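Local coordinates for protein oxidized polyvinyl alcohol hydrolase (Sphingopyxis, PDB 3WLA) that hydrolyses beta-diketones such as 4,6-nonanedione and cleaves oxidized polyvinyl alcohol in the second step of polyvinyl alcohol degradation, at residues Trp62-Pro67 with Tyr80-Pro85; Arg170-Asp175 with Met232-Val237. All coordinates share one frame; numbering follows the deposited sequence.

Interaction 1 (Trp62-Pro67 with Tyr80-Pro85)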
loop_
_atom_site.group_PDB
_atom_site.type_symbol
_atom_site.label_atom_id
_atom_site.label_comp_id
_atom_site.label_asym_id
_atom_site.label_seq_id
_atom_site.Cartn_x
_atom_site.Cartn_y
_atom_site.Cartn_z
ATOM N N TRP A 62 8.020 -14.651 0.887
ATOM C CA TRP A 62 7.820 -14.691 2.324
ATOM C C TRP A 62 6.462 -14.099 2.655
ATOM O O TRP A 62 5.728 -14.681 3.423
ATOM C CB TRP A 62 8.856 -13.889 3.092
ATOM C CG TRP A 62 10.269 -14.305 2.850
ATOM C CD1 TRP A 62 10.710 -15.333 2.052
ATOM C CD2 TRP A 62 11.426 -13.657 3.361
ATOM N NE1 TRP A 62 12.082 -15.348 2.037
ATOM C CE2 TRP A 62 12.547 -14.326 2.832
ATOM C CE3 TRP A 62 11.631 -12.566 4.227
ATOM C CZ2 TRP A 62 13.854 -13.937 3.136
ATOM C CZ3 TRP A 62 12.954 -12.176 4.544
ATOM C CH2 TRP A 62 14.040 -12.861 3.995
ATOM N N ASN A 63 6.163 -12.928 2.104
ATOM C CA ASN A 63 4.904 -12.287 2.366
ATOM C C ASN A 63 3.726 -13.220 2.024
ATOM O O ASN A 63 2.716 -13.205 2.703
ATOM C CB ASN A 63 4.863 -10.995 1.556
ATOM C CG ASN A 63 3.544 -10.274 1.649
ATOM O OD1 ASN A 63 2.590 -10.640 0.957
ATOM N ND2 ASN A 63 3.488 -9.218 2.483
ATOM N N LEU A 64 3.855 -14.011 0.971
ATOM C CA LEU A 64 2.814 -14.931 0.561
ATOM C C LEU A 64 2.762 -16.214 1.359
ATOM O O LEU A 64 1.657 -16.753 1.604
ATOM C CB LEU A 64 3.013 -15.364 -0.901
ATOM C CG LEU A 64 2.733 -14.298 -1.940
ATOM C CD1 LEU A 64 3.042 -14.832 -3.357
ATOM C CD2 LEU A 64 1.258 -13.948 -1.835
ATOM N N ASN A 65 3.929 -16.710 1.774
ATOM C CA ASN A 65 3.952 -18.040 2.392
ATOM C C ASN A 65 4.479 -18.249 3.765
ATOM O O ASN A 65 4.403 -19.375 4.286
ATOM C CB ASN A 65 4.761 -18.988 1.489
ATOM C CG ASN A 65 4.269 -18.987 0.081
ATOM O OD1 ASN A 65 5.064 -18.963 -0.863
ATOM N ND2 ASN A 65 2.976 -19.001 -0.093
ATOM N N VAL A 66 5.058 -17.218 4.360
ATOM C CA VAL A 66 5.648 -17.360 5.650
ATOM C C VAL A 66 4.833 -16.555 6.627
ATOM O O VAL A 66 4.660 -15.351 6.438
ATOM C CB VAL A 66 7.088 -16.832 5.588
ATOM C CG1 VAL A 66 7.721 -16.895 6.933
ATOM C CG2 VAL A 66 7.877 -17.657 4.525
ATOM N N PRO A 67 4.326 -17.208 7.679
ATOM C CA PRO A 67 3.523 -16.546 8.687
ATOM C C PRO A 67 4.102 -15.305 9.241
ATOM O O PRO A 67 3.380 -14.323 9.376
ATOM C CB PRO A 67 3.341 -17.608 9.746
ATOM C CG PRO A 67 3.251 -18.845 8.928
ATOM C CD PRO A 67 4.351 -18.670 7.921
ATOM N N TYR A 80 -10.358 -15.013 -2.306
ATOM C CA TYR A 80 -9.647 -13.884 -2.902
ATOM C C TYR A 80 -8.606 -14.304 -3.922
ATOM O O TYR A 80 -7.894 -15.314 -3.709
ATOM C CB TYR A 80 -8.896 -13.133 -1.826
ATOM C CG TYR A 80 -9.822 -12.446 -0.910
ATOM C CD1 TYR A 80 -10.292 -11.185 -1.230
ATOM C CD2 TYR A 80 -10.290 -13.071 0.235
ATOM C CE1 TYR A 80 -11.246 -10.545 -0.415
ATOM C CE2 TYR A 80 -11.226 -12.448 1.041
ATOM C CZ TYR A 80 -11.701 -11.180 0.694
ATOM O OH TYR A 80 -12.687 -10.558 1.454
ATOM N N MET A 81 -8.529 -13.558 -5.023
ATOM C CA MET A 81 -7.438 -13.780 -5.976
ATOM C C MET A 81 -6.276 -12.947 -5.357
ATOM O O MET A 81 -6.429 -11.733 -5.153
ATOM C CB MET A 81 -7.799 -13.189 -7.333
ATOM C CG MET A 81 -6.586 -12.885 -8.191
ATOM S SD MET A 81 -5.554 -14.327 -8.586
ATOM C CE MET A 81 -6.382 -14.847 -10.134
ATOM N N VAL A 82 -5.145 -13.576 -5.049
ATOM C CA VAL A 82 -4.001 -12.837 -4.448
ATOM C C VAL A 82 -2.888 -12.677 -5.522
ATOM O O VAL A 82 -2.454 -13.678 -6.134
ATOM C CB VAL A 82 -3.449 -13.644 -3.236
ATOM C CG1 VAL A 82 -2.281 -12.904 -2.491
ATOM C CG2 VAL A 82 -4.604 -13.911 -2.262
ATOM N N ILE A 83 -2.473 -11.436 -5.796
ATOM C CA ILE A 83 -1.392 -11.213 -6.767
ATOM C C ILE A 83 -0.316 -10.371 -6.035
ATOM O O ILE A 83 -0.589 -9.255 -5.604
ATOM C CB ILE A 83 -1.891 -10.435 -8.012
ATOM C CG1 ILE A 83 -3.106 -11.105 -8.623
ATOM C CG2 ILE A 83 -0.777 -10.351 -9.096
ATOM C CD1 ILE A 83 -3.836 -10.181 -9.563
ATOM N N SER A 84 0.885 -10.913 -5.841
ATOM C CA SER A 84 1.919 -10.141 -5.155
ATOM C C SER A 84 2.986 -9.784 -6.203
ATOM O O SER A 84 3.559 -10.700 -6.840
ATOM C CB SER A 84 2.546 -10.962 -4.033
ATOM O OG SER A 84 3.357 -10.127 -3.201
ATOM N N PRO A 85 3.226 -8.478 -6.419
ATOM C CA PRO A 85 4.198 -7.949 -7.382
ATOM C C PRO A 85 5.589 -7.945 -6.851
ATOM O O PRO A 85 5.805 -7.729 -5.672
ATOM C CB PRO A 85 3.685 -6.552 -7.659
ATOM C CG PRO A 85 3.222 -6.128 -6.255
ATOM C CD PRO A 85 2.542 -7.372 -5.694
#
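L64, near the end of helix 60-65, rests its side chain on V82 and S84 of strand 81-85. The pairing is a compact instance of how an alpha/beta-hydrolase sheet is covered: strand 47-53, helix 60-65 and strand 81-85 form a beta-alpha-beta unit, and the helix packs on the strand to which the chain returns. Along that strand, M81 and I83 turn to V145 of helix 133-145 on the other face of the sheet, whereas V82 and S84, alternating with them, face the short helix. V82 is the first residue to meet it. Its CG1, held anti to the backbone N (chi1 -177°), comes within 3.7 Å of L64 CD2; the two side chains pass alongside each other pointing opposite ways rather than meeting end on. The CA atoms nearest each other across the contact are those of L64 and S84, 7.5 Å apart. Here the leucine lies over the serine's carbon: L64 CD2 and CG are each 3.9 Å from S84 CB, and CD2 thus bridges the serine and, at its other contact, V82 CG1. Exchanging L64 for an alanine removes CG and both methyls and would probably open a gap above the strand, leaving V82 CG1 and S84 CB without their cover from the helix. The polar end of the serine is engaged elsewhere. Because OG stands anti to the backbone N (chi1 -168°), it can hydrogen-bond to the carbonyl oxygen of P52 on the adjoining strand. N63 OD1, weakly bonded to ND2 of N72, stays 4.3 Å from S84 OG.

Interaction 2 (Arg170-Asp175 with Met232-Val237)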
loop_
_atom_site.group_PDB
_atom_site.type_symbol
_atom_site.label_atom_id
_atom_site.label_comp_id
_atom_site.label_asym_id
_atom_site.label_seq_id
_atom_site.Cartn_x
_atom_site.Cartn_y
_atom_site.Cartn_z
ATOM N N ARG A 170 0.684 5.719 -2.353
ATOM C CA ARG A 170 0.852 6.420 -3.649
ATOM C C ARG A 170 -0.170 5.955 -4.722
ATOM O O ARG A 170 -0.779 6.766 -5.455
ATOM C CB ARG A 170 2.271 6.275 -4.216
ATOM C CG ARG A 170 2.448 7.136 -5.510
ATOM C CD ARG A 170 3.853 6.989 -6.110
ATOM N NE ARG A 170 4.133 7.940 -7.209
ATOM C CZ ARG A 170 4.430 9.220 -7.017
ATOM N NH1 ARG A 170 4.471 9.718 -5.775
ATOM N NH2 ARG A 170 4.708 10.007 -8.075
ATOM N N ALA A 171 -0.370 4.649 -4.827
ATOM C CA ALA A 171 -1.303 4.139 -5.852
ATOM C C ALA A 171 -2.740 4.573 -5.569
ATOM O O ALA A 171 -3.514 4.844 -6.529
ATOM C CB ALA A 171 -1.207 2.598 -5.922
ATOM N N LEU A 172 -3.122 4.659 -4.286
ATOM C CA LEU A 172 -4.501 5.089 -3.962
ATOM C C LEU A 172 -4.698 6.578 -4.252
ATOM O O LEU A 172 -5.838 7.029 -4.495
ATOM C CB LEU A 172 -4.870 4.817 -2.491
ATOM C CG LEU A 172 -4.884 3.326 -2.056
ATOM C CD1 LEU A 172 -5.286 3.212 -0.633
ATOM C CD2 LEU A 172 -5.830 2.506 -2.905
ATOM N N LEU A 173 -3.600 7.338 -4.193
ATOM C CA LEU A 173 -3.656 8.773 -4.433
ATOM C C LEU A 173 -3.646 9.118 -5.896
ATOM O O LEU A 173 -4.313 10.088 -6.324
ATOM C CB LEU A 173 -2.494 9.505 -3.725
ATOM C CG LEU A 173 -2.584 9.589 -2.175
ATOM C CD1 LEU A 173 -1.260 10.113 -1.589
ATOM C CD2 LEU A 173 -3.737 10.460 -1.737
ATOM N N PHE A 174 -2.865 8.376 -6.658
ATOM C CA PHE A 174 -2.757 8.602 -8.095
ATOM C C PHE A 174 -3.719 7.827 -8.988
ATOM O O PHE A 174 -4.010 8.260 -10.083
ATOM C CB PHE A 174 -1.378 8.228 -8.613
ATOM C CG PHE A 174 -0.365 9.335 -8.492
ATOM C CD1 PHE A 174 -0.304 10.335 -9.446
ATOM C CD2 PHE A 174 0.498 9.400 -7.371
ATOM C CE1 PHE A 174 0.582 11.406 -9.300
ATOM C CE2 PHE A 174 1.396 10.458 -7.202
ATOM C CZ PHE A 174 1.437 11.482 -8.181
ATOM N N ASP A 175 -4.192 6.682 -8.516
ATOM C CA ASP A 175 -5.015 5.825 -9.347
ATOM C C ASP A 175 -6.246 5.310 -8.612
ATOM O O ASP A 175 -6.577 4.113 -8.643
ATOM C CB ASP A 175 -4.119 4.662 -9.824
ATOM C CG ASP A 175 -4.677 3.943 -11.048
ATOM O OD1 ASP A 175 -5.623 4.468 -11.640
ATOM O OD2 ASP A 175 -4.157 2.866 -11.433
ATOM N N MET A 232 -13.604 4.900 -2.491
ATOM C CA MET A 232 -12.719 3.848 -1.956
ATOM C C MET A 232 -12.904 3.639 -0.479
ATOM O O MET A 232 -13.505 4.482 0.216
ATOM C CB MET A 232 -11.223 4.214 -2.128
ATOM C CG MET A 232 -10.640 4.220 -3.528
ATOM S SD MET A 232 -8.872 4.640 -3.550
ATOM C CE MET A 232 -8.782 6.337 -2.802
ATOM N N VAL A 233 -12.363 2.510 -0.001
ATOM C CA VAL A 233 -12.318 2.206 1.434
ATOM C C VAL A 233 -10.798 1.986 1.737
ATOM O O VAL A 233 -10.084 1.260 1.010
ATOM C CB VAL A 233 -13.162 0.956 1.805
ATOM C CG1 VAL A 233 -12.831 -0.168 0.957
ATOM C CG2 VAL A 233 -12.975 0.609 3.246
ATOM N N VAL A 234 -10.301 2.656 2.764
ATOM C CA VAL A 234 -8.872 2.558 3.116
ATOM C C VAL A 234 -8.679 2.227 4.586
ATOM O O VAL A 234 -9.255 2.904 5.480
ATOM C CB VAL A 234 -8.164 3.881 2.770
ATOM C CG1 VAL A 234 -6.628 3.824 3.166
ATOM C CG2 VAL A 234 -8.337 4.173 1.283
ATOM N N ILE A 235 -7.914 1.163 4.854
ATOM C CA ILE A 235 -7.624 0.757 6.223
ATOM C C ILE A 235 -6.155 1.056 6.481
ATOM O O ILE A 235 -5.279 0.386 5.924
ATOM C CB ILE A 235 -7.891 -0.751 6.440
ATOM C CG1 ILE A 235 -9.379 -1.053 6.217
ATOM C CG2 ILE A 235 -7.449 -1.162 7.819
ATOM C CD1 ILE A 235 -9.713 -2.484 6.202
ATOM N N THR A 236 -5.868 2.058 7.311
ATOM C CA THR A 236 -4.474 2.425 7.619
ATOM C C THR A 236 -4.132 1.686 8.891
ATOM O O THR A 236 -4.935 1.676 9.830
ATOM C CB THR A 236 -4.310 3.946 7.867
ATOM O OG1 THR A 236 -4.531 4.644 6.652
ATOM C CG2 THR A 236 -2.882 4.264 8.315
ATOM N N VAL A 237 -2.960 1.040 8.929
ATOM C CA VAL A 237 -2.593 0.306 10.124
ATOM C C VAL A 237 -1.285 0.882 10.705
ATOM O O VAL A 237 -0.304 1.075 9.979
ATOM C CB VAL A 237 -2.435 -1.215 9.824
ATOM C CG1 VAL A 237 -1.931 -1.936 11.026
ATOM C CG2 VAL A 237 -3.753 -1.825 9.351
#
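Behind L172, which faces M232 and V234 across the contact, the guanidinium group of R170 has F174 over one face, with CE2 of the ring 3.3 Å above its centre. The same phenylalanine meets the R170 carbonyl oxygen at the ring edge, in the plane of the ring. Hydrogen bonds from R170 NE to A131 O and from NH2 to the carbonyls of D130 and Y127 further fix the guanidinium, on the side of the helix turned from the strand. L172 carries the contact itself by dividing its two methyls. CD1 meets V234 tip to tip, 3.7 Å from CG2, while CD2 lies 3.8 Å from M232 SD where the two chains cross obliquely. This is the helix-on-sheet layer of the alpha/beta-hydrolase fold: helix 163-174 covers the face of strand 232-238 to which M232 and V234 point, and V233, facing the other way, touches M303 of helix 292-304. M232 is bent at its last torsion (chi3 -60°), which carries CE to 3.5 Å from L172 O. That oxygen, in the last turn of the helix, is buried without a hydrogen-bonding partner, and the methyl of M232 is set against it.

Overall arrangement
Interactions 1 and 2 show one sheet being covered from opposite faces: helix 60-65 lies on one side at strand 81-85, helix 163-174 on the other at strand 232-238. Their centres are 19 Å apart and their nearest atoms about 10 Å, so they do not touch; strands 47-53, 155-161 and 181-185 run between them. S162, a charge-relay residue by similarity and probably the nucleophile, on what looks like a nucleophile elbow, immediately precedes helix 163-174, the helix of interaction 2. Interaction 1 approaches it from elsewhere, with the N63 side chain about 10 Å from that of S162. S265, also placed in the charge relay by similarity, is about 8 Å from V234, side chain to side chain.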